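Local coordinates for protein MAU2 chromatid cohesion factor homolog (Saccharomyces cerevisiae, PDB 4XDN) that forms a complex with SCC2 that is required to load cohesin onto chromosomes, and so takes part in sister chromatid cohesion, at residues V248-L252 with S288-N292; L265-G269 with F497-W501; F278-F282 with L320-L324; S446-M450 with L489-L495. All coordinates share one frame; numbering follows the deposited sequence.

Contact 1 of 4, residues V248-L252 with S288-N292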
loop_
_atom_site.group_PDB
_atom_site.type_symbol
_atom_site.label_atom_id
_atom_site.label_comp_id
_atom_site.label_asym_id
_atom_site.label_seq_id
_atom_site.Cartn_x
_atom_site.Cartn_y
_atom_site.Cartn_z
ATOM N N VAL A 248 -23.197 7.590 -1.626
ATOM C CA VAL A 248 -22.099 6.792 -2.154
ATOM C C VAL A 248 -22.285 5.300 -1.859
ATOM O O VAL A 248 -21.729 4.449 -2.553
ATOM C CB VAL A 248 -20.748 7.302 -1.579
ATOM C CG1 VAL A 248 -20.302 6.491 -0.354
ATOM C CG2 VAL A 248 -19.680 7.305 -2.658
ATOM N N GLY A 249 -23.080 4.989 -0.840
ATOM C CA GLY A 249 -23.314 3.612 -0.442
ATOM C C GLY A 249 -22.330 3.147 0.621
ATOM O O GLY A 249 -21.245 3.715 0.755
ATOM N N PRO A 250 -22.698 2.102 1.377
ATOM C CA PRO A 250 -21.887 1.632 2.509
ATOM C C PRO A 250 -20.524 1.063 2.105
ATOM O O PRO A 250 -19.572 1.173 2.877
ATOM C CB PRO A 250 -22.765 0.545 3.138
ATOM C CG PRO A 250 -23.646 0.080 2.040
ATOM C CD PRO A 250 -23.903 1.277 1.183
ATOM N N GLU A 251 -20.428 0.470 0.919
ATOM C CA GLU A 251 -19.160 -0.088 0.459
ATOM C C GLU A 251 -18.119 1.009 0.248
ATOM O O GLU A 251 -17.026 0.956 0.813
ATOM C CB GLU A 251 -19.352 -0.883 -0.833
ATOM C CG GLU A 251 -20.087 -2.206 -0.652
ATOM C CD GLU A 251 -21.590 -2.038 -0.499
ATOM O OE1 GLU A 251 -22.175 -1.177 -1.193
ATOM O OE2 GLU A 251 -22.188 -2.772 0.314
ATOM N N LEU A 252 -18.464 2.008 -0.560
ATOM C CA LEU A 252 -17.531 3.084 -0.867
ATOM C C LEU A 252 -17.245 3.948 0.359
ATOM O O LEU A 252 -16.159 4.511 0.482
ATOM C CB LEU A 252 -18.072 3.955 -2.005
ATOM C CG LEU A 252 -18.107 3.308 -3.395
ATOM C CD1 LEU A 252 -18.775 4.240 -4.400
ATOM C CD2 LEU A 252 -16.708 2.930 -3.867
ATOM N N SER A 288 -25.679 -4.289 5.938
ATOM C CA SER A 288 -25.643 -3.893 4.532
ATOM C C SER A 288 -24.459 -4.532 3.817
ATOM O O SER A 288 -24.589 -5.004 2.691
ATOM C CB SER A 288 -25.572 -2.370 4.399
ATOM O OG SER A 288 -26.811 -1.768 4.727
ATOM N N LEU A 289 -23.308 -4.546 4.480
ATOM C CA LEU A 289 -22.101 -5.118 3.896
ATOM C C LEU A 289 -22.190 -6.637 3.803
ATOM O O LEU A 289 -21.701 -7.235 2.845
ATOM C CB LEU A 289 -20.872 -4.721 4.715
ATOM C CG LEU A 289 -20.562 -3.224 4.781
ATOM C CD1 LEU A 289 -19.375 -2.974 5.697
ATOM C CD2 LEU A 289 -20.296 -2.653 3.394
ATOM N N VAL A 290 -22.814 -7.257 4.799
ATOM C CA VAL A 290 -22.916 -8.712 4.851
ATOM C C VAL A 290 -23.901 -9.234 3.804
ATOM O O VAL A 290 -23.610 -10.203 3.104
ATOM C CB VAL A 290 -23.346 -9.194 6.258
ATOM C CG1 VAL A 290 -23.588 -10.703 6.275
ATOM C CG2 VAL A 290 -22.287 -8.823 7.287
ATOM N N THR A 291 -25.061 -8.591 3.700
ATOM C CA THR A 291 -26.078 -9.009 2.737
ATOM C C THR A 291 -25.653 -8.692 1.305
ATOM O O THR A 291 -26.082 -9.355 0.359
ATOM C CB THR A 291 -27.439 -8.334 3.013
ATOM O OG1 THR A 291 -27.288 -6.909 2.988
ATOM C CG2 THR A 291 -27.994 -8.761 4.365
ATOM N N ASN A 292 -24.807 -7.677 1.154
ATOM C CA ASN A 292 -24.334 -7.247 -0.157
ATOM C C ASN A 292 -23.021 -7.928 -0.547
ATOM O O ASN A 292 -22.499 -7.711 -1.641
ATOM C CB ASN A 292 -24.163 -5.724 -0.174
ATOM C CG ASN A 292 -23.788 -5.190 -1.542
ATOM O OD1 ASN A 292 -22.632 -4.838 -1.786
ATOM N ND2 ASN A 292 -24.761 -5.132 -2.445
#

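Contact 2 of 4, residues L265-G269 with F497-W501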
loop_
_atom_site.group_PDB
_atom_site.type_symbol
_atom_site.label_atom_id
_atom_site.label_comp_id
_atom_site.label_asym_id
_atom_site.label_seq_id
_atom_site.Cartn_x
_atom_site.Cartn_y
_atom_site.Cartn_z
ATOM N N LEU A 265 -2.569 7.667 10.049
ATOM C CA LEU A 265 -1.418 6.805 10.269
ATOM C C LEU A 265 -0.163 7.420 9.656
ATOM O O LEU A 265 0.900 7.443 10.278
ATOM C CB LEU A 265 -1.681 5.417 9.678
ATOM C CG LEU A 265 -0.780 4.262 10.119
ATOM C CD1 LEU A 265 -0.885 4.033 11.617
ATOM C CD2 LEU A 265 -1.145 2.994 9.371
ATOM N N CYS A 266 -0.301 7.937 8.440
ATOM C CA CYS A 266 0.829 8.500 7.711
ATOM C C CYS A 266 1.338 9.797 8.338
ATOM O O CYS A 266 2.521 10.120 8.229
ATOM C CB CYS A 266 0.439 8.741 6.250
ATOM S SG CYS A 266 0.262 7.220 5.281
ATOM N N LYS A 267 0.444 10.535 8.987
ATOM C CA LYS A 267 0.815 11.778 9.660
ATOM C C LYS A 267 1.012 11.563 11.161
ATOM O O LYS A 267 1.260 12.517 11.901
ATOM C CB LYS A 267 -0.253 12.846 9.425
ATOM C CG LYS A 267 -1.545 12.597 10.182
ATOM C CD LYS A 267 -2.659 13.528 9.729
ATOM C CE LYS A 267 -2.306 14.986 9.975
ATOM N NZ LYS A 267 -3.475 15.877 9.753
ATOM N N ASP A 268 0.907 10.309 11.597
ATOM C CA ASP A 268 0.982 9.961 13.012
ATOM C C ASP A 268 0.041 10.833 13.844
ATOM O O ASP A 268 0.422 11.373 14.884
ATOM C CB ASP A 268 2.423 10.081 13.520
ATOM C CG ASP A 268 3.252 8.847 13.212
ATOM O OD1 ASP A 268 2.949 7.777 13.780
ATOM O OD2 ASP A 268 4.209 8.948 12.418
ATOM N N GLY A 269 -1.193 10.972 13.368
ATOM C CA GLY A 269 -2.219 11.693 14.094
ATOM C C GLY A 269 -2.991 10.762 15.010
ATOM O O GLY A 269 -2.759 9.553 15.016
ATOM N N PHE A 497 4.870 16.897 6.547
ATOM C CA PHE A 497 3.755 17.323 7.384
ATOM C C PHE A 497 3.557 16.375 8.563
ATOM O O PHE A 497 2.568 16.478 9.288
ATOM C CB PHE A 497 2.474 17.406 6.557
ATOM C CG PHE A 497 2.609 18.247 5.321
ATOM C CD1 PHE A 497 2.888 19.601 5.415
ATOM C CD2 PHE A 497 2.454 17.685 4.065
ATOM C CE1 PHE A 497 3.013 20.378 4.280
ATOM C CE2 PHE A 497 2.577 18.458 2.926
ATOM C CZ PHE A 497 2.856 19.806 3.034
ATOM N N ASN A 498 4.500 15.454 8.742
ATOM C CA ASN A 498 4.481 14.528 9.867
ATOM C C ASN A 498 5.366 15.077 10.991
ATOM O O ASN A 498 6.576 15.216 10.808
ATOM C CB ASN A 498 4.954 13.139 9.425
ATOM C CG ASN A 498 4.890 12.112 10.542
ATOM O OD1 ASN A 498 5.451 12.308 11.617
ATOM N ND2 ASN A 498 4.199 11.006 10.288
ATOM N N PRO A 499 4.770 15.396 12.156
ATOM C CA PRO A 499 5.543 16.057 13.217
ATOM C C PRO A 499 6.700 15.213 13.754
ATOM O O PRO A 499 7.749 15.774 14.070
ATOM C CB PRO A 499 4.498 16.312 14.309
ATOM C CG PRO A 499 3.407 15.346 14.041
ATOM C CD PRO A 499 3.369 15.172 12.558
ATOM N N ILE A 500 6.517 13.900 13.855
ATOM C CA ILE A 500 7.599 13.013 14.272
ATOM C C ILE A 500 8.785 13.164 13.326
ATOM O O ILE A 500 9.929 13.265 13.765
ATOM C CB ILE A 500 7.144 11.531 14.319
ATOM C CG1 ILE A 500 6.227 11.309 15.526
ATOM C CG2 ILE A 500 8.351 10.582 14.384
ATOM C CD1 ILE A 500 5.683 9.897 15.657
ATOM N N TRP A 501 8.503 13.190 12.030
ATOM C CA TRP A 501 9.551 13.311 11.027
ATOM C C TRP A 501 10.169 14.702 11.024
ATOM O O TRP A 501 11.388 14.839 10.986
ATOM C CB TRP A 501 9.001 12.976 9.639
ATOM C CG TRP A 501 8.964 11.510 9.370
ATOM C CD1 TRP A 501 8.055 10.611 9.844
ATOM C CD2 TRP A 501 9.884 10.763 8.565
ATOM N NE1 TRP A 501 8.349 9.351 9.384
ATOM C CE2 TRP A 501 9.469 9.417 8.596
ATOM C CE3 TRP A 501 11.017 11.102 7.820
ATOM C CZ2 TRP A 501 10.146 8.411 7.913
ATOM C CZ3 TRP A 501 11.686 10.104 7.140
ATOM C CH2 TRP A 501 11.249 8.773 7.192
#

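Contact 3 of 4, residues F278-F282 with L320-L324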
loop_
_atom_site.group_PDB
_atom_site.type_symbol
_atom_site.label_atom_id
_atom_site.label_comp_id
_atom_site.label_asym_id
_atom_site.label_seq_id
_atom_site.Cartn_x
_atom_site.Cartn_y
_atom_site.Cartn_z
ATOM N N PHE A 278 -15.799 4.503 12.544
ATOM C CA PHE A 278 -15.901 3.130 12.064
ATOM C C PHE A 278 -16.853 2.329 12.943
ATOM O O PHE A 278 -17.645 1.527 12.447
ATOM C CB PHE A 278 -14.526 2.458 12.042
ATOM C CG PHE A 278 -13.950 2.292 10.665
ATOM C CD1 PHE A 278 -14.608 1.532 9.713
ATOM C CD2 PHE A 278 -12.738 2.874 10.331
ATOM C CE1 PHE A 278 -14.078 1.368 8.448
ATOM C CE2 PHE A 278 -12.200 2.713 9.071
ATOM C CZ PHE A 278 -12.872 1.958 8.125
ATOM N N LYS A 279 -16.760 2.553 14.251
ATOM C CA LYS A 279 -17.621 1.886 15.221
ATOM C C LYS A 279 -19.091 2.174 14.933
ATOM O O LYS A 279 -19.904 1.254 14.847
ATOM C CB LYS A 279 -17.254 2.331 16.641
ATOM C CG LYS A 279 -18.258 1.950 17.725
ATOM C CD LYS A 279 -17.890 2.602 19.049
ATOM C CE LYS A 279 -19.063 2.606 20.018
ATOM N NZ LYS A 279 -18.845 3.555 21.146
ATOM N N ASN A 280 -19.425 3.452 14.787
ATOM C CA ASN A 280 -20.792 3.851 14.483
ATOM C C ASN A 280 -21.230 3.307 13.128
ATOM O O ASN A 280 -22.365 2.859 12.966
ATOM C CB ASN A 280 -20.927 5.375 14.504
ATOM C CG ASN A 280 -20.642 5.969 15.872
ATOM O OD1 ASN A 280 -20.706 5.278 16.889
ATOM N ND2 ASN A 280 -20.330 7.261 15.902
ATOM N N PHE A 281 -20.319 3.346 12.161
ATOM C CA PHE A 281 -20.590 2.837 10.822
ATOM C C PHE A 281 -20.961 1.357 10.862
ATOM O O PHE A 281 -21.953 0.942 10.263
ATOM C CB PHE A 281 -19.376 3.053 9.914
ATOM C CG PHE A 281 -19.492 2.382 8.577
ATOM C CD1 PHE A 281 -20.363 2.867 7.616
ATOM C CD2 PHE A 281 -18.727 1.267 8.278
ATOM C CE1 PHE A 281 -20.472 2.254 6.387
ATOM C CE2 PHE A 281 -18.832 0.648 7.046
ATOM C CZ PHE A 281 -19.706 1.144 6.100
ATOM N N PHE A 282 -20.166 0.570 11.578
ATOM C CA PHE A 282 -20.410 -0.862 11.698
ATOM C C PHE A 282 -21.741 -1.152 12.383
ATOM O O PHE A 282 -22.458 -2.070 11.989
ATOM C CB PHE A 282 -19.274 -1.534 12.476
ATOM C CG PHE A 282 -17.988 -1.664 11.702
ATOM C CD1 PHE A 282 -17.997 -1.946 10.347
ATOM C CD2 PHE A 282 -16.766 -1.510 12.337
ATOM C CE1 PHE A 282 -16.817 -2.068 9.641
ATOM C CE2 PHE A 282 -15.582 -1.630 11.635
ATOM C CZ PHE A 282 -15.608 -1.909 10.285
ATOM N N LEU A 320 -12.828 -6.225 6.332
ATOM C CA LEU A 320 -12.655 -4.815 6.652
ATOM C C LEU A 320 -12.170 -4.619 8.086
ATOM O O LEU A 320 -11.232 -3.861 8.329
ATOM C CB LEU A 320 -13.965 -4.056 6.430
ATOM C CG LEU A 320 -13.946 -2.564 6.766
ATOM C CD1 LEU A 320 -12.844 -1.839 6.012
ATOM C CD2 LEU A 320 -15.292 -1.946 6.453
ATOM N N LYS A 321 -12.813 -5.298 9.031
ATOM C CA LYS A 321 -12.411 -5.208 10.429
ATOM C C LYS A 321 -10.982 -5.703 10.600
ATOM O O LYS A 321 -10.212 -5.142 11.379
ATOM C CB LYS A 321 -13.356 -6.012 11.322
ATOM C CG LYS A 321 -14.684 -5.321 11.591
ATOM C CD LYS A 321 -15.373 -5.860 12.840
ATOM C CE LYS A 321 -14.651 -5.463 14.126
ATOM N NZ LYS A 321 -14.498 -3.984 14.266
ATOM N N ASN A 322 -10.634 -6.752 9.861
ATOM C CA ASN A 322 -9.282 -7.298 9.886
ATOM C C ASN A 322 -8.255 -6.244 9.471
ATOM O O ASN A 322 -7.208 -6.108 10.103
ATOM C CB ASN A 322 -9.189 -8.520 8.970
ATOM C CG ASN A 322 -7.920 -9.325 9.188
ATOM O OD1 ASN A 322 -7.537 -9.616 10.324
ATOM N ND2 ASN A 322 -7.257 -9.689 8.093
ATOM N N ILE A 323 -8.569 -5.498 8.412
ATOM C CA ILE A 323 -7.709 -4.414 7.942
ATOM C C ILE A 323 -7.625 -3.309 8.992
ATOM O O ILE A 323 -6.542 -2.809 9.291
ATOM C CB ILE A 323 -8.224 -3.806 6.610
ATOM C CG1 ILE A 323 -8.155 -4.834 5.471
ATOM C CG2 ILE A 323 -7.429 -2.551 6.231
ATOM C CD1 ILE A 323 -6.747 -5.225 5.041
ATOM N N LEU A 324 -8.774 -2.929 9.541
ATOM C CA LEU A 324 -8.830 -1.854 10.527
ATOM C C LEU A 324 -8.023 -2.205 11.768
ATOM O O LEU A 324 -7.374 -1.344 12.364
ATOM C CB LEU A 324 -10.279 -1.556 10.915
ATOM C CG LEU A 324 -10.474 -0.549 12.051
ATOM C CD1 LEU A 324 -9.794 0.782 11.738
ATOM C CD2 LEU A 324 -11.954 -0.344 12.328
#

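Contact 4 of 4, residues S446-M450 with L489-L495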
loop_
_atom_site.group_PDB
_atom_site.type_symbol
_atom_site.label_atom_id
_atom_site.label_comp_id
_atom_site.label_asym_id
_atom_site.label_seq_id
_atom_site.Cartn_x
_atom_site.Cartn_y
_atom_site.Cartn_z
ATOM N N SER A 446 10.210 5.907 -0.779
ATOM C CA SER A 446 10.966 7.061 -0.315
ATOM C C SER A 446 11.097 7.048 1.205
ATOM O O SER A 446 12.103 7.494 1.751
ATOM C CB SER A 446 10.301 8.359 -0.782
ATOM O OG SER A 446 8.963 8.438 -0.327
ATOM N N GLU A 447 10.078 6.526 1.882
ATOM C CA GLU A 447 10.080 6.456 3.338
ATOM C C GLU A 447 11.253 5.621 3.848
ATOM O O GLU A 447 11.946 6.019 4.785
ATOM C CB GLU A 447 8.760 5.872 3.841
ATOM C CG GLU A 447 8.640 5.807 5.355
ATOM C CD GLU A 447 7.291 5.285 5.805
ATOM O OE1 GLU A 447 6.788 4.324 5.184
ATOM O OE2 GLU A 447 6.731 5.836 6.775
ATOM N N VAL A 448 11.469 4.466 3.229
ATOM C CA VAL A 448 12.576 3.592 3.594
ATOM C C VAL A 448 13.902 4.250 3.237
ATOM O O VAL A 448 14.856 4.208 4.018
ATOM C CB VAL A 448 12.467 2.222 2.896
ATOM C CG1 VAL A 448 13.728 1.384 3.114
ATOM C CG2 VAL A 448 11.237 1.476 3.396
ATOM N N LYS A 449 13.957 4.855 2.054
ATOM C CA LYS A 449 15.143 5.582 1.619
ATOM C C LYS A 449 15.526 6.646 2.633
ATOM O O LYS A 449 16.703 6.843 2.929
ATOM C CB LYS A 449 14.911 6.235 0.254
ATOM C CG LYS A 449 14.925 5.274 -0.917
ATOM C CD LYS A 449 14.829 6.027 -2.234
ATOM C CE LYS A 449 15.015 5.099 -3.418
ATOM N NZ LYS A 449 15.088 5.847 -4.702
ATOM N N MET A 450 14.521 7.327 3.169
ATOM C CA MET A 450 14.758 8.442 4.070
ATOM C C MET A 450 15.168 7.977 5.464
ATOM O O MET A 450 16.014 8.603 6.103
ATOM C CB MET A 450 13.515 9.321 4.150
ATOM C CG MET A 450 13.332 10.215 2.923
ATOM S SD MET A 450 12.170 11.566 3.179
ATOM C CE MET A 450 13.004 12.457 4.499
ATOM N N LEU A 489 14.032 14.547 -0.789
ATOM C CA LEU A 489 12.991 13.528 -0.721
ATOM C C LEU A 489 11.854 13.965 0.197
ATOM O O LEU A 489 10.685 13.730 -0.100
ATOM C CB LEU A 489 13.572 12.196 -0.236
ATOM C CG LEU A 489 14.610 11.534 -1.147
ATOM C CD1 LEU A 489 15.206 10.311 -0.470
ATOM C CD2 LEU A 489 14.000 11.153 -2.490
ATOM N N LEU A 490 12.200 14.602 1.311
ATOM C CA LEU A 490 11.200 15.039 2.279
ATOM C C LEU A 490 10.230 16.032 1.657
ATOM O O LEU A 490 9.043 16.043 1.981
ATOM C CB LEU A 490 11.871 15.677 3.498
ATOM C CG LEU A 490 10.966 16.043 4.683
ATOM C CD1 LEU A 490 10.109 14.869 5.150
ATOM C CD2 LEU A 490 11.808 16.568 5.836
ATOM N N GLN A 491 10.746 16.855 0.752
ATOM C CA GLN A 491 9.982 17.961 0.193
ATOM C C GLN A 491 8.934 17.496 -0.822
ATOM O O GLN A 491 8.016 18.244 -1.151
ATOM C CB GLN A 491 10.937 18.966 -0.454
ATOM C CG GLN A 491 10.321 20.323 -0.747
ATOM C CD GLN A 491 11.359 21.366 -1.123
ATOM O OE1 GLN A 491 12.561 21.150 -0.959
ATOM N NE2 GLN A 491 10.899 22.504 -1.630
ATOM N N GLU A 492 9.073 16.264 -1.303
ATOM C CA GLU A 492 8.144 15.704 -2.283
ATOM C C GLU A 492 7.321 14.546 -1.707
ATOM O O GLU A 492 6.715 13.778 -2.454
ATOM C CB GLU A 492 8.908 15.243 -3.530
ATOM C CG GLU A 492 10.014 14.233 -3.263
ATOM C CD GLU A 492 10.902 13.999 -4.475
ATOM O OE1 GLU A 492 11.051 14.928 -5.298
ATOM O OE2 GLU A 492 11.451 12.884 -4.605
ATOM N N THR A 493 7.300 14.437 -0.379
ATOM C CA THR A 493 6.473 13.451 0.316
ATOM C C THR A 493 5.597 14.137 1.360
ATOM O O THR A 493 5.816 15.302 1.688
ATOM C CB THR A 493 7.326 12.371 1.014
ATOM O OG1 THR A 493 8.191 12.983 1.980
ATOM C CG2 THR A 493 8.159 11.604 -0.002
ATOM N N ASP A 494 4.612 13.412 1.886
ATOM C CA ASP A 494 3.725 13.964 2.906
ATOM C C ASP A 494 4.381 13.931 4.287
ATOM O O ASP A 494 3.825 14.447 5.255
ATOM C CB ASP A 494 2.395 13.202 2.940
ATOM C CG ASP A 494 2.542 11.784 3.464
ATOM O OD1 ASP A 494 2.517 11.593 4.700
ATOM O OD2 ASP A 494 2.676 10.856 2.642
ATOM N N LEU A 495 5.563 13.327 4.372
ATOM C CA LEU A 495 6.285 13.228 5.635
ATOM C C LEU A 495 6.697 14.599 6.159
ATOM O O LEU A 495 6.929 14.768 7.356
ATOM C CB LEU A 495 7.522 12.343 5.472
ATOM C CG LEU A 495 7.260 10.863 5.193
ATOM C CD1 LEU A 495 8.564 10.146 4.881
ATOM C CD2 LEU A 495 6.561 10.206 6.371
#

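Contact 1 of 4, residues V248-L252 with S288-N292
In an antiparallel helical hairpin, the end away from the connecting loop is where Pro250 and Glu251, at the start of helix 250-266, meet Ser288, Leu289 and Asn292 at the finish of helix 272-291. The backbones come nearest at Glu251 and Leu289, whose CA atoms are 6.8 Å apart. Pro250 sets its ring against two successive residues: its CG lies 3.9 Å from Ser288 CB, and its CB is 4.0 Å from Leu289 CD2. Gly249, with a positive phi of 92°, ends the short helix 245-248 and holds the N-cap place, and Pro250 is the first helical residue. Consecutive helices paired in this way are the usual element of TPR-like alpha-alpha superhelices, and this largely helical chain is consistent with that fold. A bend at chi2 (78°) brings the end of Glu251 toward the other helix. Glu251 and Leu289 lie side by side, pointing opposite ways, with Glu251 OE2 3.6 Å from Leu289 CD2. The same carboxylate oxygen comes 3.6 Å from Asn292 CB. Glu251 also packs on Cys297 and Phe315, and Leu289 on Phe281.

Contact 2 of 4, residues L265-G269 with F497-W501
Asn498 joins two helix termini: it is the N-cap of helix 499-513, and its side chain reaches over to Cys266 and Asp268 at the Schellman-type end of helix 250-266. The two backbones come within 4.6 Å at the CA atoms of Lys267 and Asn498.

Polar bonds dominate. With CG anti to the backbone N (chi1 -177°), the amide of Asn498 points into the other segment, where ND2 gives two hydrogen bonds. One runs 2.8 Å to Cys266 O, which ND2 approaches from above the carbonyl plane. The other runs 3.0 Å to Asp268 OD2 and is almost straight, at 173°, meeting the oxygen on the anti side, somewhat out of the carboxylate plane. Both acceptors lie in the plane of the amide, which itself stands 82° from the carboxylate plane; the pair of bonds therefore fixes the rotation of the amide. Its OD1 is turned to its own helix and accepts from Trp501 N at 3.2 Å, the capping bond.

Van der Waals contacts complete the joint. Pro499 CD lies 3.5 Å from Lys267 O, and the side chains of Asp268 and Ile500 cross at about a right angle. Asp268 also packs on Lys559 and on a basic side chain of another protein chain, neighbours that would probably favour its negative charge. Ile500 CD1 ends 3.6 Å from Asp268 CG.

Contact 3 of 4, residues F278-F282 with L320-L324
Phe278 and Phe282 pack against Leu320, Lys321 and Leu324 between two antiparallel helices, 272-291 and 317-331, of this TPR-like helical array. Locally the axes run at 170° to each other and approach to 12.6 Å at their closest, a wide spacing that the large rings fill. The two phenylalanines are met differently. Phe278 offers a face: Leu324 CD2 sits above it, 4.1 Å from the ring centroid and 28° off the normal, a CH-pi contact. The two side chains lie head to tail. Phe282 instead turns its edge to the leucines, with Leu320 CD2 3.5 Å from Phe282 CE1 and Leu324 CD2 3.9 Å from Phe282 CE2, both near the ring plane. Leu320 is brought there by a first torsion that sets CG anti to the backbone N (chi1 178°), and the same methyl CD2 also touches the edge of Phe281. Tyr317 adds an edge-to-face ring contact to Phe282, and Leu257 of helix 250-266 packs on Phe278 and Phe281. Lys321 crosses Phe282 obliquely, and its chain folds at chi3 and chi4. Its CG lies off-centre over the ring, 4.2 Å from the Phe282 centroid, and its NZ returns to 3.7 Å from Phe282 CE2.

Contact 4 of 4, residues S446-M450 with L489-L495
Ser446 opens helix 446-466 against Thr493, its OG lying 3.3 Å from the methyl CG2 of Thr493. That threonine belongs to a type I turn from Leu490 to Thr493. A first torsion of 60° sets its OG1 between the backbone N and the carbonyl carbon, from where OG1 donates a 3.2 Å hydrogen bond to Leu490 O, leaving CG2 to face the serine. Glu447, next along, touches Leu495 with its stem: CG is 4.4 Å from Leu495 CD1. Its extended chain carries the carboxylate past the leucine to other partners, OE2 to Arg229 in a salt bridge and OE1 to a backbone group of another protein chain. Lys449 adds a light apolar touch, with CB 4.2 Å from Leu489 CD1.

Met450 is the central residue and engages Leu489, Leu490 and Leu495 together. Its CG is 3.7 Å from Leu489 CB. A bend at chi3 (62°) then turns the methyl, so that CE lies 3.6 Å from Leu490 CB and Met450 crosses Leu490 at about a right angle. Its SD comes 4.2 Å from Leu495 CD1. Trp501 of helix 499-513 packs on both Met450 and Leu495. The start of one helix thus packs on the end of the next, 472-490, and on the turn that follows it, as in the antiparallel helical hairpins of TPR-like superhelices.

Overall arrangement
The four contacts fall into two touching pairs. Contacts 1 and 3, centres 12 Å apart, share helix 272-291 and meet where Phe281 packs on Pro250 and Leu289. Contacts 2 and 4, also 12 Å apart, join through Trp501, which packs on Met450 and Leu495. Between the pairs, centres lie 22 Å (contacts 2 and 3) to 35 Å (contacts 1 and 4) apart. Helix 250-266 spans the gap, beginning in contact 1 and ending in contact 2. Along the chain, contacts 1 and 3 interlock, their segments alternating, before contact 4 opens; contacts 3 and 4 both lie between the segments of contact 2, which, 228 residues apart, bring distant parts of the helical array together beside the second protein chain.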